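Local atomic coordinates of putative SAM-dependent O-methyltranferase (Podospora anserina, PDB entry 4YMH), a protein that binds S-adenosyl-L-homocysteine and probably transfers methyl groups from S-adenosylmethionine to oxygen atoms of its substrates, as a member of the cation-dependent O-methyltransferases. Residues L70-Y75 with N129-L134; I141-N146 with A151-T156. One frame throughout, in Å; residues are numbered along the deposited sequence.

Contact 1: residues L70-Y75 with N129-L134; sequences LEIGCY and NTLKTL. With SAH (S-adenosyl-L-homocysteine), chain E.
Only methyl groups meet between L70-Y75 and N129-L134: L70 and I72 face L131 and L134 without a hydrogen bond, while the loop that continues the same strand grips the cofactor product. L70 divides its two methyls. CD2 lies 3.6 Å from CD1 of L131, the two side chains crossing at about a right angle, whereas CD1 of L70 meets CD1 of L134 tip to tip at 3.7 Å. Both L70 and L131 carry CG anti to the backbone N (chi1 170° and 175°), which sends their methyl forks toward each other between strand and helix. Two residues along the strand, I72 lays CD1 across the other methyl of L131, CD2, at 4.2 Å, a looser touch that is again nearly perpendicular. Beyond I72 the chain leaves the sheet in the glycine-containing loop of class I methyltransferases. G73 adopts positive phi, and a side chain on it would run into its own backbone and into ribose O4' of SAH; its carbonyl O accepts a hydrogen bond from the amino N of SAH at 2.9 Å. At Y75 the ribose hydroxyl O3' stands in the plane of the phenol ring, at its edge, 3.3 Å from CD1. OE1 of E98 accepts a hydrogen bond from the backbone N of Y75, tying this loop to the end of the next strand. Strand 68-72 runs between strands 93-98 and 138-143 in the sheet, and helix 127-133 packs over it beside helix 150-159, whose Y153 and T156 also touch L131.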
# COMPACT_ATOMS: atom_id res chain seq x y z
N LEU A 70 7.14 15.97 5.49
CA LEU A 70 8.26 16.44 4.67
C LEU A 70 8.17 15.80 3.30
O LEU A 70 7.84 14.63 3.19
CB LEU A 70 9.60 16.11 5.32
CG LEU A 70 10.82 16.34 4.41
CD1 LEU A 70 10.99 17.83 4.07
CD2 LEU A 70 12.09 15.78 5.02
N GLU A 71 8.47 16.58 2.27
CA GLU A 71 8.46 16.08 0.90
C GLU A 71 9.74 16.51 0.19
O GLU A 71 10.15 17.66 0.27
CB GLU A 71 7.22 16.61 0.19
CG GLU A 71 7.34 16.74 -1.30
CD GLU A 71 6.03 17.14 -1.93
OE1 GLU A 71 5.96 18.25 -2.51
OE2 GLU A 71 5.08 16.34 -1.86
N ILE A 72 10.39 15.58 -0.49
CA ILE A 72 11.60 15.90 -1.22
C ILE A 72 11.27 15.77 -2.70
O ILE A 72 10.98 14.67 -3.18
CB ILE A 72 12.78 14.99 -0.82
CG1 ILE A 72 12.93 14.94 0.70
CG2 ILE A 72 14.07 15.48 -1.46
CD1 ILE A 72 14.09 14.08 1.20
N GLY A 73 11.28 16.90 -3.41
CA GLY A 73 10.93 16.95 -4.82
C GLY A 73 9.52 17.50 -5.00
O GLY A 73 8.55 16.75 -4.97
N CYS A 74 9.41 18.81 -5.20
CA CYS A 74 8.10 19.46 -5.25
C CYS A 74 7.48 19.44 -6.65
O CYS A 74 6.26 19.29 -6.79
CB CYS A 74 8.21 20.90 -4.75
SG CYS A 74 6.64 21.77 -4.58
N TYR A 75 8.33 19.55 -7.68
CA TYR A 75 7.92 19.77 -9.07
C TYR A 75 6.91 20.92 -9.16
O TYR A 75 7.27 22.07 -8.89
CB TYR A 75 7.33 18.50 -9.69
CG TYR A 75 7.18 18.59 -11.19
CD1 TYR A 75 8.28 18.86 -12.00
CD2 TYR A 75 5.94 18.40 -11.81
CE1 TYR A 75 8.16 18.94 -13.38
CE2 TYR A 75 5.81 18.49 -13.19
CZ TYR A 75 6.92 18.75 -13.97
OH TYR A 75 6.80 18.83 -15.34
N ASN A 129 21.77 19.31 0.57
CA ASN A 129 22.20 20.23 1.63
C ASN A 129 21.07 20.77 2.52
O ASN A 129 21.22 20.82 3.73
CB ASN A 129 22.96 21.42 1.04
CG ASN A 129 23.96 21.01 -0.02
OD1 ASN A 129 24.94 20.32 0.27
ND2 ASN A 129 23.77 21.49 -1.24
N THR A 130 19.94 21.15 1.93
CA THR A 130 18.88 21.76 2.75
C THR A 130 18.25 20.76 3.72
O THR A 130 17.89 21.14 4.83
CB THR A 130 17.76 22.38 1.88
OG1 THR A 130 17.16 21.37 1.08
CG2 THR A 130 18.34 23.48 0.98
N LEU A 131 18.15 19.49 3.32
CA LEU A 131 17.59 18.46 4.20
C LEU A 131 18.34 18.40 5.53
O LEU A 131 17.74 18.23 6.59
CB LEU A 131 17.62 17.08 3.52
CG LEU A 131 17.19 15.85 4.34
CD1 LEU A 131 15.71 15.92 4.71
CD2 LEU A 131 17.48 14.56 3.55
N LYS A 132 19.66 18.59 5.50
CA LYS A 132 20.46 18.58 6.72
C LYS A 132 20.16 19.76 7.64
O LYS A 132 20.43 19.70 8.85
CB LYS A 132 21.96 18.57 6.39
CG LYS A 132 22.41 17.31 5.68
CD LYS A 132 23.88 17.35 5.33
CE LYS A 132 24.24 16.15 4.47
NZ LYS A 132 25.70 16.00 4.27
N THR A 133 19.61 20.83 7.09
CA THR A 133 19.32 22.03 7.89
C THR A 133 17.99 21.93 8.62
O THR A 133 17.70 22.75 9.49
CB THR A 133 19.28 23.29 7.03
OG1 THR A 133 18.13 23.23 6.17
CG2 THR A 133 20.53 23.41 6.20
N LEU A 134 17.16 20.96 8.26
CA LEU A 134 15.85 20.84 8.88
C LEU A 134 15.96 20.45 10.36
O LEU A 134 16.90 19.75 10.75
CB LEU A 134 14.99 19.84 8.13
CG LEU A 134 14.71 20.19 6.67
CD1 LEU A 134 13.71 19.21 6.09
CD2 LEU A 134 14.24 21.64 6.53
N SAH E . 6.40 15.12 -6.14
CA SAH E . 5.94 15.62 -7.40
CB SAH E . 6.91 15.28 -8.53
CG SAH E . 8.40 15.39 -8.23
SD SAH E . 9.35 15.14 -9.68
C SAH E . 4.59 15.06 -7.75
O SAH E . 3.88 15.63 -8.55
OXT SAH E . 4.22 14.02 -7.22
C5' SAH E . 10.93 15.35 -8.97
C4' SAH E . 11.28 16.78 -8.60
O4' SAH E . 12.48 16.80 -7.86
C3' SAH E . 11.53 17.65 -9.81
O3' SAH E . 10.74 18.81 -9.77
C2' SAH E . 12.99 18.01 -9.72
O2' SAH E . 13.30 19.25 -10.26
C1' SAH E . 13.29 17.88 -8.25
N9 SAH E . 14.70 17.57 -7.96
C8 SAH E . 15.52 16.80 -8.64
N7 SAH E . 16.71 16.75 -8.07
C5 SAH E . 16.66 17.50 -7.00
C6 SAH E . 17.58 17.88 -5.93
N6 SAH E . 18.81 17.41 -5.95
N1 SAH E . 17.15 18.69 -4.96
C2 SAH E . 15.90 19.13 -4.96
N3 SAH E . 15.01 18.83 -5.89
C4 SAH E . 15.33 18.03 -6.91

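Contact 2: residues I141-N146 with A151-T156; sequences IFVDAN and AGYVKT. With SAH (S-adenosyl-L-homocysteine), chain E.
One wall of the SAH pocket is formed by the loop after strand 138-143 and by helix 150-159, the segments I141-N146 and A151-T156. Their one direct hydrogen bond joins Y153 to N146: the phenol OH donates to OD1 at 2.7 Å, in the carbonyl plane and on a lone pair, with a C=O...O angle of 130°. The amide meets the ring at its edge, the two planes 79° apart. N146 holds CG between its backbone N and carbonyl carbon (chi1 49°), and this turn carries the amide to the phenol while CB stays 3.5 Å from SAH N7. Water 1 bridges the pair a second time, accepting from ND2 of N146 at 2.9 Å and donating to the phenol oxygen. ND2 also reaches D148, so several bonds fix the rotation of the amide, and OD1 lies 3.2 Å from the adenine N6. An alanine here removes the main acceptor of the Y153 hydroxyl and one mooring of water 1, which would probably leave that hydroxyl with its weak bond to E128 and the water, and the phenol freer to shift. Nearer the helix, the tyrosine ring packs obliquely against aliphatic groups: A145 CB is 4.1 Å from CE2, and V143 CG1 is 4.2 Å from CD2. At the start of the loop, D144 points its CB away from the helix, and its OD2 accepts a hydrogen bond from the amino N of SAH at 2.8 Å. A parallel strand whose C-terminal loop carries ligand-binding residues and leads into a helix packed on the sheet is the beta-alpha unit of the Rossmann-like fold.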
# COMPACT_ATOMS: atom_id res chain seq x y z
N ILE A 141 7.27 11.21 5.54
CA ILE A 141 8.26 11.75 4.63
C ILE A 141 8.10 11.12 3.25
O ILE A 141 8.13 9.91 3.12
CB ILE A 141 9.70 11.50 5.16
CG1 ILE A 141 9.83 12.07 6.58
CG2 ILE A 141 10.72 12.13 4.22
CD1 ILE A 141 11.21 11.94 7.20
N PHE A 142 7.90 11.95 2.24
CA PHE A 142 7.70 11.50 0.86
C PHE A 142 8.94 11.82 0.04
O PHE A 142 9.23 12.99 -0.20
CB PHE A 142 6.46 12.19 0.27
CG PHE A 142 6.06 11.71 -1.11
CD1 PHE A 142 5.89 10.35 -1.38
CD2 PHE A 142 5.80 12.63 -2.12
CE1 PHE A 142 5.50 9.92 -2.65
CE2 PHE A 142 5.41 12.21 -3.39
CZ PHE A 142 5.26 10.85 -3.65
N VAL A 143 9.67 10.79 -0.42
CA VAL A 143 10.89 10.97 -1.20
C VAL A 143 10.60 10.78 -2.68
O VAL A 143 10.26 9.68 -3.11
CB VAL A 143 11.99 9.97 -0.78
CG1 VAL A 143 13.31 10.25 -1.54
CG2 VAL A 143 12.20 10.05 0.70
N ASP A 144 10.70 11.85 -3.46
CA ASP A 144 10.30 11.79 -4.85
C ASP A 144 11.18 12.69 -5.70
O ASP A 144 10.71 13.28 -6.66
CB ASP A 144 8.82 12.18 -4.97
CG ASP A 144 8.21 11.84 -6.33
OD1 ASP A 144 8.76 11.01 -7.08
OD2 ASP A 144 7.16 12.44 -6.66
N ALA A 145 12.47 12.81 -5.36
CA ALA A 145 13.38 13.70 -6.08
C ALA A 145 14.33 12.94 -7.03
O ALA A 145 13.92 11.97 -7.67
CB ALA A 145 14.18 14.54 -5.10
N ASN A 146 15.59 13.37 -7.10
CA ASN A 146 16.56 12.69 -7.97
C ASN A 146 16.80 11.26 -7.46
O ASN A 146 17.12 11.05 -6.28
CB ASN A 146 17.88 13.47 -8.06
CG ASN A 146 18.41 13.86 -6.71
OD1 ASN A 146 17.67 14.38 -5.87
ND2 ASN A 146 19.70 13.61 -6.47
N ALA A 151 19.31 7.22 -1.43
CA ALA A 151 20.10 6.61 -0.36
C ALA A 151 20.61 7.69 0.58
O ALA A 151 20.40 7.63 1.81
CB ALA A 151 21.24 5.79 -0.92
N GLY A 152 21.19 8.74 -0.01
CA GLY A 152 21.74 9.83 0.78
C GLY A 152 20.66 10.48 1.63
O GLY A 152 20.86 10.72 2.84
N TYR A 153 19.50 10.70 1.03
CA TYR A 153 18.41 11.35 1.75
C TYR A 153 18.02 10.50 2.96
O TYR A 153 17.93 11.01 4.09
CB TYR A 153 17.20 11.57 0.84
CG TYR A 153 17.46 12.54 -0.29
CD1 TYR A 153 18.25 13.67 -0.10
CD2 TYR A 153 16.93 12.32 -1.56
CE1 TYR A 153 18.49 14.57 -1.12
CE2 TYR A 153 17.17 13.22 -2.60
CZ TYR A 153 17.96 14.33 -2.38
OH TYR A 153 18.21 15.23 -3.40
N VAL A 154 17.85 9.20 2.73
CA VAL A 154 17.35 8.35 3.80
C VAL A 154 18.41 8.32 4.89
O VAL A 154 18.09 8.40 6.09
CB VAL A 154 17.01 6.92 3.31
CG1 VAL A 154 16.77 5.99 4.50
CG2 VAL A 154 15.77 6.95 2.42
N LYS A 155 19.68 8.32 4.48
CA LYS A 155 20.75 8.27 5.47
C LYS A 155 20.66 9.50 6.38
O LYS A 155 20.66 9.38 7.62
CB LYS A 155 22.12 8.19 4.79
CG LYS A 155 23.28 8.08 5.74
CD LYS A 155 24.60 8.14 4.98
CE LYS A 155 25.78 8.30 5.92
NZ LYS A 155 25.79 7.18 6.88
N THR A 156 20.51 10.67 5.76
CA THR A 156 20.45 11.91 6.52
C THR A 156 19.26 11.82 7.46
O THR A 156 19.38 12.08 8.67
CB THR A 156 20.33 13.14 5.60
OG1 THR A 156 21.57 13.33 4.89
CG2 THR A 156 20.03 14.41 6.40
N SAH E . 6.40 15.12 -6.14
CA SAH E . 5.94 15.62 -7.40
CB SAH E . 6.91 15.28 -8.53
CG SAH E . 8.40 15.39 -8.23
SD SAH E . 9.35 15.14 -9.68
C SAH E . 4.59 15.06 -7.75
O SAH E . 3.88 15.63 -8.55
OXT SAH E . 4.22 14.02 -7.22
C5' SAH E . 10.93 15.35 -8.97
C4' SAH E . 11.28 16.78 -8.60
O4' SAH E . 12.48 16.80 -7.86
C3' SAH E . 11.53 17.65 -9.81
O3' SAH E . 10.74 18.81 -9.77
C2' SAH E . 12.99 18.01 -9.72
O2' SAH E . 13.30 19.25 -10.26
C1' SAH E . 13.29 17.88 -8.25
N9 SAH E . 14.70 17.57 -7.96
C8 SAH E . 15.52 16.80 -8.64
N7 SAH E . 16.71 16.75 -8.07
C5 SAH E . 16.66 17.50 -7.00
C6 SAH E . 17.58 17.88 -5.93
N6 SAH E . 18.81 17.41 -5.95
N1 SAH E . 17.15 18.69 -4.96
C2 SAH E . 15.90 19.13 -4.96
N3 SAH E . 15.01 18.83 -5.89
C4 SAH E . 15.33 18.03 -6.91
O HOH W 1 21.07 14.36 -3.99

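Overall arrangement
Contacts 1 and 2 adjoin, their centres about 8 Å apart, because strands 68-72 and 138-143 are parallel neighbours in the sheet. The probable backbone hydrogen bonds L70 O to F142 N and I72 O to D144 N, both 2.8 Å, join them, and L131 CD2 packs 3.6 Å from the Y153 carbonyl O where the two helices meet. The chain completes contact 1 first, and helix 127-133 leads on to strand 138-143. Each strand ends in a loop that reaches SAH: G73 of contact 1 and D144 of contact 2 share its amino N, so the two contacts line one pocket from neighbouring strand ends.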